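Local coordinates for gdp-l-fucose synthetase (Naegleria fowleri, PDB 6AQZ), which probably catalyses the NADPH-dependent epimerisation and reduction that yield GDP-L-fucose, at residues T186-T191 with I260-S265; K123-L128 with W249-Y254; A243-L248 with P314-T319. All coordinates share one frame; numbering follows the deposited sequence.

Contact 1: residues T186-T191 with I260-S265; sequences TSVIPT and IMLCVS. With NAP (NADP nicotinamide-adenine-dinucleotide phosphate), chain G.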
loop_
_atom_site.group_PDB
_atom_site.type_symbol
_atom_site.label_atom_id
_atom_site.label_comp_id
_atom_site.label_asym_id
_atom_site.label_seq_id
_atom_site.Cartn_x
_atom_site.Cartn_y
_atom_site.Cartn_z
ATOM N N THR A 186 15.176 7.398 -5.014
ATOM C CA THR A 186 14.230 8.319 -5.627
ATOM C C THR A 186 13.546 7.588 -6.786
ATOM O O THR A 186 13.684 6.372 -6.946
ATOM C CB THR A 186 14.923 9.617 -6.039
ATOM O OG1 THR A 186 13.939 10.533 -6.521
ATOM C CG2 THR A 186 15.972 9.365 -7.114
ATOM N N SER A 187 12.760 8.317 -7.577
ATOM C CA SER A 187 11.976 7.665 -8.605
ATOM C C SER A 187 11.631 8.666 -9.688
ATOM O O SER A 187 11.667 9.873 -9.471
ATOM C CB SER A 187 10.695 7.079 -8.031
ATOM O OG SER A 187 9.882 8.155 -7.639
ATOM N N VAL A 188 11.255 8.135 -10.843
ATOM C CA VAL A 188 10.795 8.926 -11.972
ATOM C C VAL A 188 9.396 8.477 -12.324
ATOM O O VAL A 188 9.005 7.333 -12.061
ATOM C CB VAL A 188 11.706 8.789 -13.221
ATOM C CG1 VAL A 188 13.097 9.220 -12.915
ATOM C CG2 VAL A 188 11.660 7.346 -13.766
ATOM N N ILE A 189 8.641 9.374 -12.939
ATOM C CA ILE A 189 7.281 9.042 -13.348
ATOM C C ILE A 189 7.186 9.288 -14.846
ATOM O O ILE A 189 6.876 10.412 -15.273
ATOM C CB ILE A 189 6.233 9.878 -12.607
ATOM C CG1 ILE A 189 6.548 9.985 -11.115
ATOM C CG2 ILE A 189 4.862 9.284 -12.822
ATOM C CD1 ILE A 189 5.474 10.705 -10.393
ATOM N N PRO A 190 7.476 8.298 -15.677
ATOM C CA PRO A 190 7.358 8.505 -17.118
ATOM C C PRO A 190 5.897 8.469 -17.531
ATOM O O PRO A 190 5.048 7.862 -16.879
ATOM C CB PRO A 190 8.166 7.350 -17.722
ATOM C CG PRO A 190 8.149 6.290 -16.678
ATOM C CD PRO A 190 8.036 6.976 -15.341
ATOM N N THR A 191 5.611 9.199 -18.586
ATOM C CA THR A 191 4.311 9.199 -19.234
ATOM C C THR A 191 4.263 8.031 -20.231
ATOM O O THR A 191 4.983 7.040 -20.073
ATOM C CB THR A 191 4.092 10.553 -19.917
ATOM O OG1 THR A 191 2.699 10.753 -20.159
ATOM C CG2 THR A 191 4.912 10.658 -21.254
ATOM N N ILE A 260 10.168 12.612 -9.923
ATOM C CA ILE A 260 10.203 13.646 -10.953
ATOM C C ILE A 260 9.537 13.078 -12.192
ATOM O O ILE A 260 9.874 11.977 -12.635
ATOM C CB ILE A 260 11.637 14.126 -11.251
ATOM C CG1 ILE A 260 11.627 15.184 -12.346
ATOM C CG2 ILE A 260 12.568 12.982 -11.654
ATOM C CD1 ILE A 260 13.015 15.814 -12.590
ATOM N N MET A 261 8.575 13.813 -12.736
ATOM C CA MET A 261 7.910 13.337 -13.932
ATOM C C MET A 261 8.764 13.454 -15.183
ATOM O O MET A 261 9.491 14.429 -15.382
ATOM C CB MET A 261 6.595 14.044 -14.114
ATOM C CG MET A 261 5.720 13.349 -13.158
ATOM S SD MET A 261 4.090 13.256 -13.753
ATOM C CE MET A 261 3.536 14.743 -12.898
ATOM N N LEU A 262 8.673 12.427 -16.017
ATOM C CA LEU A 262 9.310 12.414 -17.331
ATOM C C LEU A 262 8.188 12.442 -18.359
ATOM O O LEU A 262 7.540 11.422 -18.607
ATOM C CB LEU A 262 10.177 11.176 -17.488
ATOM C CG LEU A 262 11.201 10.829 -16.396
ATOM C CD1 LEU A 262 12.091 9.646 -16.842
ATOM C CD2 LEU A 262 12.035 12.030 -16.006
ATOM N N CYS A 263 7.956 13.605 -18.958
ATOM C CA CYS A 263 6.917 13.728 -19.969
ATOM C C CYS A 263 7.236 14.929 -20.845
ATOM O O CYS A 263 8.262 15.595 -20.687
ATOM C CB CYS A 263 5.525 13.860 -19.360
ATOM S SG CYS A 263 5.273 15.390 -18.479
ATOM N N VAL A 264 6.366 15.170 -21.813
ATOM C CA VAL A 264 6.522 16.270 -22.725
ATOM C C VAL A 264 5.622 17.402 -22.256
ATOM O O VAL A 264 4.747 17.220 -21.414
ATOM C CB VAL A 264 6.193 15.854 -24.173
ATOM C CG1 VAL A 264 7.065 14.688 -24.598
ATOM C CG2 VAL A 264 4.733 15.480 -24.272
ATOM N N SER A 265 5.836 18.591 -22.812
ATOM C CA SER A 265 5.018 19.741 -22.463
ATOM C C SER A 265 3.592 19.541 -22.966
ATOM O O SER A 265 3.305 18.656 -23.782
ATOM C CB SER A 265 5.602 21.019 -23.060
ATOM O OG SER A 265 5.360 21.067 -24.457
HETATM P PA NAP G . 8.247 -3.985 -20.260
HETATM O O1A NAP G . 7.006 -4.813 -20.115
HETATM O O2A NAP G . 8.691 -3.459 -21.600
HETATM O O5B NAP G . 9.554 -4.754 -19.604
HETATM C C5B NAP G . 9.302 -4.902 -18.250
HETATM C C4B NAP G . 10.571 -5.555 -17.638
HETATM O O4B NAP G . 10.282 -6.149 -16.347
HETATM C C3B NAP G . 11.178 -6.665 -18.588
HETATM O O3B NAP G . 12.579 -6.630 -18.527
HETATM C C2B NAP G . 10.761 -7.952 -17.862
HETATM O O2B NAP G . 11.641 -8.950 -17.970
HETATM C C1B NAP G . 10.916 -7.421 -16.373
HETATM N N9A NAP G . 10.264 -8.304 -15.412
HETATM C C8A NAP G . 8.909 -8.502 -15.240
HETATM N N7A NAP G . 8.622 -9.383 -14.255
HETATM C C5A NAP G . 9.862 -9.779 -13.783
HETATM C C6A NAP G . 10.220 -10.673 -12.778
HETATM N N6A NAP G . 9.237 -11.338 -12.046
HETATM N N1A NAP G . 11.521 -10.892 -12.464
HETATM C C2A NAP G . 12.412 -10.185 -13.222
HETATM N N3A NAP G . 12.219 -9.304 -14.227
HETATM C C4A NAP G . 10.904 -9.111 -14.485
HETATM O O3 NAP G . 7.854 -2.735 -19.225
HETATM P PN NAP G . 8.457 -1.329 -19.663
HETATM O O1N NAP G . 9.925 -1.335 -19.856
HETATM O O2N NAP G . 7.520 -0.523 -20.534
HETATM O O5D NAP G . 8.320 -0.380 -18.198
HETATM C C5D NAP G . 9.282 -0.685 -17.269
HETATM C C4D NAP G . 9.033 0.303 -16.153
HETATM O O4D NAP G . 8.552 1.522 -16.747
HETATM C C3D NAP G . 7.833 -0.262 -15.252
HETATM O O3D NAP G . 8.116 -0.036 -13.914
HETATM C C2D NAP G . 6.618 0.560 -15.737
HETATM O O2D NAP G . 5.709 0.859 -14.750
HETATM C C1D NAP G . 7.319 1.891 -16.142
HETATM N N1N NAP G . 6.446 2.673 -17.065
HETATM C C2N NAP G . 6.249 2.304 -18.398
HETATM C C3N NAP G . 5.405 3.037 -19.207
HETATM C C7N NAP G . 5.194 2.619 -20.630
HETATM O O7N NAP G . 4.379 3.180 -21.382
HETATM N N7N NAP G . 5.934 1.547 -21.142
HETATM C C4N NAP G . 4.671 4.227 -18.719
HETATM C C5N NAP G . 4.932 4.536 -17.280
HETATM C C6N NAP G . 5.765 3.801 -16.540
HETATM P P2B NAP G . 11.419 -10.105 -19.404
HETATM O O1X NAP G . 11.756 -9.170 -20.525
HETATM O O2X NAP G . 12.467 -11.161 -19.045
HETATM O O3X NAP G . 9.976 -10.472 -19.220
#
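Four backbone hydrogen bonds join Ser187, Ile189 and Thr191 to Ile260 and Leu262, a worked example of how a parallel ladder is built. Ile260 N gives to Ser187 O at 3.2 Å, and Ile189 N then gives to Ile260 O. Leu262 N returns to Ile189 O at 2.8 Å, the straightest of the four with 167° at the hydrogen, and Thr191 N closes the ladder on Leu262 O. Pro190 has no N-H to offer, but a parallel strand bonds through alternate residues and the ladder runs past it. CA-H...O contacts second these bonds, among them Pro190 CA to Leu262 O at 3.3 Å.

Apolar packing occupies both faces of the pair. On the face of Val188, Pro190 and Leu262, the CD1 branch of Leu262 lies 3.7 Å from Val188 CB, while Val188 CG1 meets the CG2 branch of Ile260. On the other face Ile189 CB rests against Met261 CG at 3.6 Å. The Met261 chain is bent at both chi2 and chi3, and its sulfur passes near Ile189 CG2. Past the ladder, Thr191 CB and Cys263 CB approach to 3.6 Å. Leu247 and Thr250 of helix 240-253 cover Val188, so the first face is the one roofed by that helix.

Cofactor contacts come from Pro190 and Thr191, where the regular run of strand 184-194 stops. Pro190 CG touches C6N of the nicotinamide ring at 3.4 Å, and Thr191 O lies 3.1 Å from C4N, the carbon that exchanges hydride in nicotinamide chemistry. Parallel strands presenting residues to the nicotinamide at their C-terminal ends are consistent with the Rossmann-type fold of the NAD-dependent epimerase/dehydratase family.

Contact 2: residues K123-L128 with W249-Y254; sequences KTISCL and WTMFNY. With NAP (NADP nicotinamide-adenine-dinucleotide phosphate), chain G.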
loop_
_atom_site.group_PDB
_atom_site.type_symbol
_atom_site.label_atom_id
_atom_site.label_comp_id
_atom_site.label_asym_id
_atom_site.label_seq_id
_atom_site.Cartn_x
_atom_site.Cartn_y
_atom_site.Cartn_z
ATOM N N LYS A 123 22.849 5.072 -5.016
ATOM C CA LYS A 123 21.614 5.695 -5.478
ATOM C C LYS A 123 20.786 4.668 -6.248
ATOM O O LYS A 123 21.324 3.896 -7.043
ATOM C CB LYS A 123 21.886 6.915 -6.357
ATOM C CG LYS A 123 20.654 7.762 -6.607
ATOM C CD LYS A 123 20.855 8.773 -7.729
ATOM C CE LYS A 123 21.569 10.008 -7.255
ATOM N NZ LYS A 123 21.522 11.108 -8.277
ATOM N N THR A 124 19.486 4.635 -5.966
ATOM C CA THR A 124 18.542 3.725 -6.601
ATOM C C THR A 124 17.420 4.558 -7.201
ATOM O O THR A 124 16.873 5.433 -6.528
ATOM C CB THR A 124 18.004 2.697 -5.585
ATOM O OG1 THR A 124 19.072 1.831 -5.202
ATOM C CG2 THR A 124 16.831 1.862 -6.146
ATOM N N ILE A 125 17.122 4.333 -8.476
ATOM C CA ILE A 125 16.048 5.050 -9.140
ATOM C C ILE A 125 15.025 4.028 -9.573
ATOM O O ILE A 125 15.333 3.140 -10.376
ATOM C CB ILE A 125 16.537 5.858 -10.344
ATOM C CG1 ILE A 125 17.606 6.821 -9.900
ATOM C CG2 ILE A 125 15.392 6.678 -10.904
ATOM C CD1 ILE A 125 18.027 7.720 -10.994
ATOM N N SER A 126 13.816 4.153 -9.051
ATOM C CA SER A 126 12.724 3.261 -9.378
ATOM C C SER A 126 11.762 4.009 -10.285
ATOM O O SER A 126 11.878 5.218 -10.485
ATOM C CB SER A 126 12.037 2.777 -8.102
ATOM O OG SER A 126 12.941 2.006 -7.334
ATOM N N CYS A 127 10.774 3.296 -10.790
ATOM C CA CYS A 127 9.926 3.834 -11.837
ATOM C C CYS A 127 8.462 3.740 -11.422
ATOM O O CYS A 127 7.988 2.657 -11.078
ATOM C CB CYS A 127 10.205 3.080 -13.144
ATOM S SG CYS A 127 9.587 3.893 -14.547
ATOM N N LEU A 128 7.758 4.872 -11.429
ATOM C CA LEU A 128 6.317 4.938 -11.226
ATOM C C LEU A 128 5.634 5.125 -12.582
ATOM O O LEU A 128 6.203 4.805 -13.627
ATOM C CB LEU A 128 5.934 6.068 -10.259
ATOM C CG LEU A 128 6.737 6.202 -8.969
ATOM C CD1 LEU A 128 6.165 7.294 -8.054
ATOM C CD2 LEU A 128 6.884 4.904 -8.251
ATOM N N TRP A 249 20.139 11.469 -16.849
ATOM C CA TRP A 249 20.351 12.747 -16.179
ATOM C C TRP A 249 19.926 12.678 -14.709
ATOM O O TRP A 249 20.632 13.173 -13.825
ATOM C CB TRP A 249 19.591 13.853 -16.918
ATOM C CG TRP A 249 19.653 15.152 -16.227
ATOM C CD1 TRP A 249 20.551 16.157 -16.438
ATOM C CD2 TRP A 249 18.784 15.606 -15.179
ATOM N NE1 TRP A 249 20.302 17.207 -15.589
ATOM C CE2 TRP A 249 19.218 16.901 -14.807
ATOM C CE3 TRP A 249 17.683 15.045 -14.520
ATOM C CZ2 TRP A 249 18.586 17.648 -13.811
ATOM C CZ3 TRP A 249 17.054 15.787 -13.511
ATOM C CH2 TRP A 249 17.515 17.070 -13.169
ATOM N N THR A 250 18.785 12.050 -14.435
ATOM C CA THR A 250 18.294 11.923 -13.062
ATOM C C THR A 250 19.296 11.182 -12.180
ATOM O O THR A 250 19.620 11.634 -11.086
ATOM C CB THR A 250 16.922 11.228 -13.077
ATOM O OG1 THR A 250 15.976 12.043 -13.784
ATOM C CG2 THR A 250 16.386 10.964 -11.668
ATOM N N MET A 251 19.831 10.065 -12.658
ATOM C CA MET A 251 20.846 9.334 -11.901
ATOM C C MET A 251 22.081 10.191 -11.662
ATOM O O MET A 251 22.770 10.034 -10.652
ATOM C CB MET A 251 21.232 8.054 -12.650
ATOM C CG MET A 251 22.354 7.231 -12.043
ATOM S SD MET A 251 22.742 5.762 -13.086
ATOM C CE MET A 251 23.503 6.503 -14.501
ATOM N N PHE A 252 22.430 11.037 -12.624
ATOM C CA PHE A 252 23.657 11.807 -12.496
ATOM C C PHE A 252 23.499 13.018 -11.586
ATOM O O PHE A 252 24.477 13.442 -10.969
ATOM C CB PHE A 252 24.124 12.291 -13.869
ATOM C CG PHE A 252 24.555 11.187 -14.791
ATOM C CD1 PHE A 252 25.044 9.996 -14.295
ATOM C CD2 PHE A 252 24.460 11.348 -16.161
ATOM C CE1 PHE A 252 25.447 8.991 -15.149
ATOM C CE2 PHE A 252 24.852 10.338 -17.022
ATOM C CZ PHE A 252 25.341 9.153 -16.510
ATOM N N ASN A 253 22.300 13.600 -11.524
ATOM C CA ASN A 253 22.153 14.948 -10.998
ATOM C C ASN A 253 21.134 15.084 -9.864
ATOM O O ASN A 253 21.277 15.966 -9.024
ATOM C CB ASN A 253 21.776 15.905 -12.140
ATOM C CG ASN A 253 22.848 15.989 -13.214
ATOM O OD1 ASN A 253 23.861 16.651 -13.024
ATOM N ND2 ASN A 253 22.625 15.308 -14.361
ATOM N N TYR A 254 20.114 14.235 -9.825
ATOM C CA TYR A 254 18.924 14.493 -9.019
ATOM C C TYR A 254 19.057 13.869 -7.636
ATOM O O TYR A 254 19.224 12.647 -7.515
ATOM C CB TYR A 254 17.698 13.967 -9.749
ATOM C CG TYR A 254 16.367 14.347 -9.179
ATOM C CD1 TYR A 254 15.933 15.674 -9.193
ATOM C CD2 TYR A 254 15.488 13.372 -8.721
ATOM C CE1 TYR A 254 14.681 16.019 -8.703
ATOM C CE2 TYR A 254 14.241 13.704 -8.241
ATOM C CZ TYR A 254 13.834 15.020 -8.230
ATOM O OH TYR A 254 12.583 15.324 -7.752
HETATM P PA NAP G . 8.247 -3.985 -20.260
HETATM O O1A NAP G . 7.006 -4.813 -20.115
HETATM O O2A NAP G . 8.691 -3.459 -21.600
HETATM O O5B NAP G . 9.554 -4.754 -19.604
HETATM C C5B NAP G . 9.302 -4.902 -18.250
HETATM C C4B NAP G . 10.571 -5.555 -17.638
HETATM O O4B NAP G . 10.282 -6.149 -16.347
HETATM C C3B NAP G . 11.178 -6.665 -18.588
HETATM O O3B NAP G . 12.579 -6.630 -18.527
HETATM C C2B NAP G . 10.761 -7.952 -17.862
HETATM O O2B NAP G . 11.641 -8.950 -17.970
HETATM C C1B NAP G . 10.916 -7.421 -16.373
HETATM N N9A NAP G . 10.264 -8.304 -15.412
HETATM C C8A NAP G . 8.909 -8.502 -15.240
HETATM N N7A NAP G . 8.622 -9.383 -14.255
HETATM C C5A NAP G . 9.862 -9.779 -13.783
HETATM C C6A NAP G . 10.220 -10.673 -12.778
HETATM N N6A NAP G . 9.237 -11.338 -12.046
HETATM N N1A NAP G . 11.521 -10.892 -12.464
HETATM C C2A NAP G . 12.412 -10.185 -13.222
HETATM N N3A NAP G . 12.219 -9.304 -14.227
HETATM C C4A NAP G . 10.904 -9.111 -14.485
HETATM O O3 NAP G . 7.854 -2.735 -19.225
HETATM P PN NAP G . 8.457 -1.329 -19.663
HETATM O O1N NAP G . 9.925 -1.335 -19.856
HETATM O O2N NAP G . 7.520 -0.523 -20.534
HETATM O O5D NAP G . 8.320 -0.380 -18.198
HETATM C C5D NAP G . 9.282 -0.685 -17.269
HETATM C C4D NAP G . 9.033 0.303 -16.153
HETATM O O4D NAP G . 8.552 1.522 -16.747
HETATM C C3D NAP G . 7.833 -0.262 -15.252
HETATM O O3D NAP G . 8.116 -0.036 -13.914
HETATM C C2D NAP G . 6.618 0.560 -15.737
HETATM O O2D NAP G . 5.709 0.859 -14.750
HETATM C C1D NAP G . 7.319 1.891 -16.142
HETATM N N1N NAP G . 6.446 2.673 -17.065
HETATM C C2N NAP G . 6.249 2.304 -18.398
HETATM C C3N NAP G . 5.405 3.037 -19.207
HETATM C C7N NAP G . 5.194 2.619 -20.630
HETATM O O7N NAP G . 4.379 3.180 -21.382
HETATM N N7N NAP G . 5.934 1.547 -21.142
HETATM C C4N NAP G . 4.671 4.227 -18.719
HETATM C C5N NAP G . 4.932 4.536 -17.280
HETATM C C6N NAP G . 5.765 3.801 -16.540
HETATM P P2B NAP G . 11.419 -10.105 -19.404
HETATM O O1X NAP G . 11.756 -9.170 -20.525
HETATM O O2X NAP G . 12.467 -11.161 -19.045
HETATM O O3X NAP G . 9.976 -10.472 -19.220
#
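Lys123 leaves its strand with CG anti to the backbone N (chi1 -167°) and stays extended until a bend at chi3 (-82°), which carries NZ to the end of helix 240-253. Ile125, two residues on, instead sets CG1 anti to its carbonyl carbon and keeps chi2 extended, which sends CD1 straight at the flank of the same helix.

The ammonium group is bonded to backbone carbonyls of the last helical turn and of Tyr254, the first residue beyond it. NZ of Lys123 bonds to Met251 O at 2.9 Å and to Tyr254 O at 2.9 Å, and a third, weak bond reaches Thr250 O at 3.4 Å. NZ stands 63° out of the Met251 carbonyl plane and is also well above that of Tyr254, so neither bond lies along a carbonyl lone pair. Thr250 O also receives the helical N-H of Tyr254, and the lysine is an additional partner for it.

Below the charge the contact turns apolar. CD1 of Ile125 presses on Met251, 3.4 Å from its CA and 3.6 Å from its CB, and the same methyl also meets CG2 of Thr250 (3.7 Å). The Thr250 hydroxyl is turned to Met246 O, one turn back. Strand and helix run roughly antiparallel, as expected where a helix packs back across a mostly parallel sheet. Just past the other end of the strand, Leu128 O lies 3.1 Å from C6N of NADP.

A buried lysine is thus paired with carbonyls at a helix C-terminus, where the dipole is negative. Such surroundings would probably favour its charged form and partly offset the cost of burial, which would help hold the helix end against the sheet.

Contact 3: residues A243-L248 with P314-T319; sequences AARMLL and PTFQYT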
loop_
_atom_site.group_PDB
_atom_site.type_symbol
_atom_site.label_atom_id
_atom_site.label_comp_id
_atom_site.label_asym_id
_atom_site.label_seq_id
_atom_site.Cartn_x
_atom_site.Cartn_y
_atom_site.Cartn_z
ATOM N N ALA A 243 13.327 9.296 -22.894
ATOM C CA ALA A 243 13.108 8.945 -21.490
ATOM C C ALA A 243 14.379 8.389 -20.863
ATOM O O ALA A 243 14.683 8.676 -19.695
ATOM C CB ALA A 243 11.972 7.927 -21.358
ATOM N N ALA A 244 15.137 7.593 -21.636
ATOM C CA ALA A 244 16.390 7.030 -21.143
ATOM C C ALA A 244 17.424 8.117 -20.830
ATOM O O ALA A 244 18.204 7.979 -19.878
ATOM C CB ALA A 244 16.951 6.028 -22.168
ATOM N N ARG A 245 17.497 9.168 -21.659
ATOM C CA ARG A 245 18.411 10.273 -21.383
ATOM C C ARG A 245 17.961 11.066 -20.150
ATOM O O ARG A 245 18.787 11.452 -19.309
ATOM C CB ARG A 245 18.527 11.182 -22.613
ATOM C CG ARG A 245 19.282 10.556 -23.787
ATOM C CD ARG A 245 19.596 11.581 -24.869
ATOM N NE ARG A 245 18.387 12.000 -25.561
ATOM C CZ ARG A 245 17.955 13.252 -25.673
ATOM N NH1 ARG A 245 18.624 14.262 -25.120
ATOM N NH2 ARG A 245 16.833 13.483 -26.344
ATOM N N MET A 246 16.651 11.304 -20.025
ATOM C CA MET A 246 16.114 11.958 -18.842
ATOM C C MET A 246 16.360 11.119 -17.600
ATOM O O MET A 246 16.699 11.653 -16.532
ATOM C CB MET A 246 14.619 12.203 -19.021
ATOM C CG MET A 246 14.318 12.992 -20.258
ATOM S SD MET A 246 12.582 12.983 -20.712
ATOM C CE MET A 246 11.937 14.277 -19.662
ATOM N N LEU A 247 16.202 9.801 -17.722
ATOM C CA LEU A 247 16.484 8.934 -16.582
ATOM C C LEU A 247 17.962 8.990 -16.224
ATOM O O LEU A 247 18.321 9.021 -15.041
ATOM C CB LEU A 247 16.043 7.496 -16.878
ATOM C CG LEU A 247 16.365 6.340 -15.921
ATOM C CD1 LEU A 247 15.741 6.551 -14.509
ATOM C CD2 LEU A 247 15.834 5.059 -16.499
ATOM N N LEU A 248 18.840 8.977 -17.238
ATOM C CA LEU A 248 20.272 9.023 -16.954
ATOM C C LEU A 248 20.683 10.363 -16.343
ATOM O O LEU A 248 21.487 10.397 -15.405
ATOM C CB LEU A 248 21.067 8.708 -18.214
ATOM C CG LEU A 248 20.919 7.218 -18.549
ATOM C CD1 LEU A 248 21.502 6.887 -19.924
ATOM C CD2 LEU A 248 21.495 6.315 -17.462
ATOM N N PRO A 314 16.732 22.852 -18.052
ATOM C CA PRO A 314 16.087 23.649 -19.109
ATOM C C PRO A 314 16.655 23.429 -20.503
ATOM O O PRO A 314 15.901 23.590 -21.471
ATOM C CB PRO A 314 16.291 25.100 -18.637
ATOM C CG PRO A 314 17.470 25.051 -17.708
ATOM C CD PRO A 314 17.367 23.704 -17.024
ATOM N N THR A 315 17.921 23.029 -20.653
ATOM C CA THR A 315 18.477 22.873 -21.997
ATOM C C THR A 315 18.211 21.498 -22.611
ATOM O O THR A 315 18.783 21.186 -23.661
ATOM C CB THR A 315 19.995 23.091 -22.022
ATOM O OG1 THR A 315 20.630 22.067 -21.246
ATOM C CG2 THR A 315 20.404 24.492 -21.548
ATOM N N PHE A 316 17.366 20.670 -22.000
ATOM C CA PHE A 316 17.164 19.332 -22.539
ATOM C C PHE A 316 16.473 19.381 -23.896
ATOM O O PHE A 316 15.483 20.095 -24.079
ATOM C CB PHE A 316 16.361 18.472 -21.575
ATOM C CG PHE A 316 16.192 17.063 -22.043
ATOM C CD1 PHE A 316 17.185 16.125 -21.805
ATOM C CD2 PHE A 316 15.047 16.669 -22.715
ATOM C CE1 PHE A 316 17.036 14.807 -22.222
ATOM C CE2 PHE A 316 14.890 15.360 -23.120
ATOM C CZ PHE A 316 15.890 14.426 -22.887
ATOM N N GLN A 317 16.989 18.597 -24.839
ATOM C CA GLN A 317 16.500 18.542 -26.213
ATOM C C GLN A 317 15.759 17.231 -26.435
ATOM O O GLN A 317 16.302 16.152 -26.161
ATOM C CB GLN A 317 17.651 18.671 -27.208
ATOM C CG GLN A 317 18.422 19.980 -27.133
ATOM C CD GLN A 317 17.672 21.150 -27.751
ATOM O OE1 GLN A 317 16.481 21.349 -27.499
ATOM N NE2 GLN A 317 18.373 21.935 -28.564
ATOM N N TYR A 318 14.501 17.330 -26.860
ATOM C CA TYR A 318 13.689 16.173 -27.214
ATOM C C TYR A 318 13.910 15.765 -28.683
ATOM O O TYR A 318 14.352 16.556 -29.522
ATOM C CB TYR A 318 12.201 16.463 -26.986
ATOM C CG TYR A 318 11.751 16.652 -25.547
ATOM C CD1 TYR A 318 11.644 15.569 -24.676
ATOM C CD2 TYR A 318 11.387 17.905 -25.071
ATOM C CE1 TYR A 318 11.222 15.733 -23.359
ATOM C CE2 TYR A 318 10.955 18.081 -23.752
ATOM C CZ TYR A 318 10.877 16.992 -22.899
ATOM O OH TYR A 318 10.449 17.165 -21.592
ATOM N N THR A 319 13.591 14.503 -28.980
ATOM C CA THR A 319 13.484 14.041 -30.366
ATOM C C THR A 319 12.120 14.446 -30.918
ATOM O O THR A 319 11.103 14.192 -30.268
ATOM C CB THR A 319 13.619 12.514 -30.466
ATOM O OG1 THR A 319 14.851 12.070 -29.888
ATOM C CG2 THR A 319 13.540 12.058 -31.934
#
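Arg245 and the carbonyl of Gln317 form the main polar link, a case of one backbone oxygen gripped by a two-pronged guanidinium. NH2 bonds to Gln317 O at 2.7 Å, with 160° at the hydrogen; the donor lies in the carbonyl plane and the oxygen in the guanidinium plane. NH1 adds a weak bond to the same oxygen at 3.2 Å. Asp242, just before this helix segment, forms a salt bridge with NH2 and also accepts the amide of Thr319, so a single carboxylate serves both sides.

Phe316 lies over one face of that guanidinium, with CZ 3.3 Å above its plane. The ring is nearly parallel to the guanidinium (9° between planes) and displaced toward its rim; with CG anti to the backbone N (chi1 -177°), Phe316 points toward the helix.

Outward from the charge, Met246 takes over. Its CG touches Phe316 CZ at 3.4 Å, and a bend at chi3 brings the sulfur near both rings, 4.8 Å from the Phe316 centroid and 5.3 Å from that of Tyr318, both oblique Met-aromatic contacts. The Tyr318 hydroxyl bonds weakly to Cys263 O.

Charge, carbonyl and aromatic surface combine here: the NH1/NH2 edge is bonded to Gln317 O, with Asp242 also at NH2, while one flat face is covered by Phe316, so the guanidinium's rotation is probably restricted and the loop 314-319 held to the helix.

The three contacts cluster round helix 240-253 and the mostly parallel sheet beside it, with centres 11 to 13 Å apart. Contact 1 pairs strands 184-194 and 260-262; contact 2 joins strand 123-127, the neighbour of 184-194 on its other side, to the end of the helix; contact 3 binds the middle of that helix to the loop before helix 321-335. Along the chain each pair of contacts alternates, so the segments of each pair interleave in sequence. Val188 bonds to Ser126 and Leu128 between contacts 1 and 2, and Ile125 meets Leu247 between 2 and 3. Contacts 1 and 2 both reach the nicotinamide end of NADP, whereas contact 3 lies toward the surface.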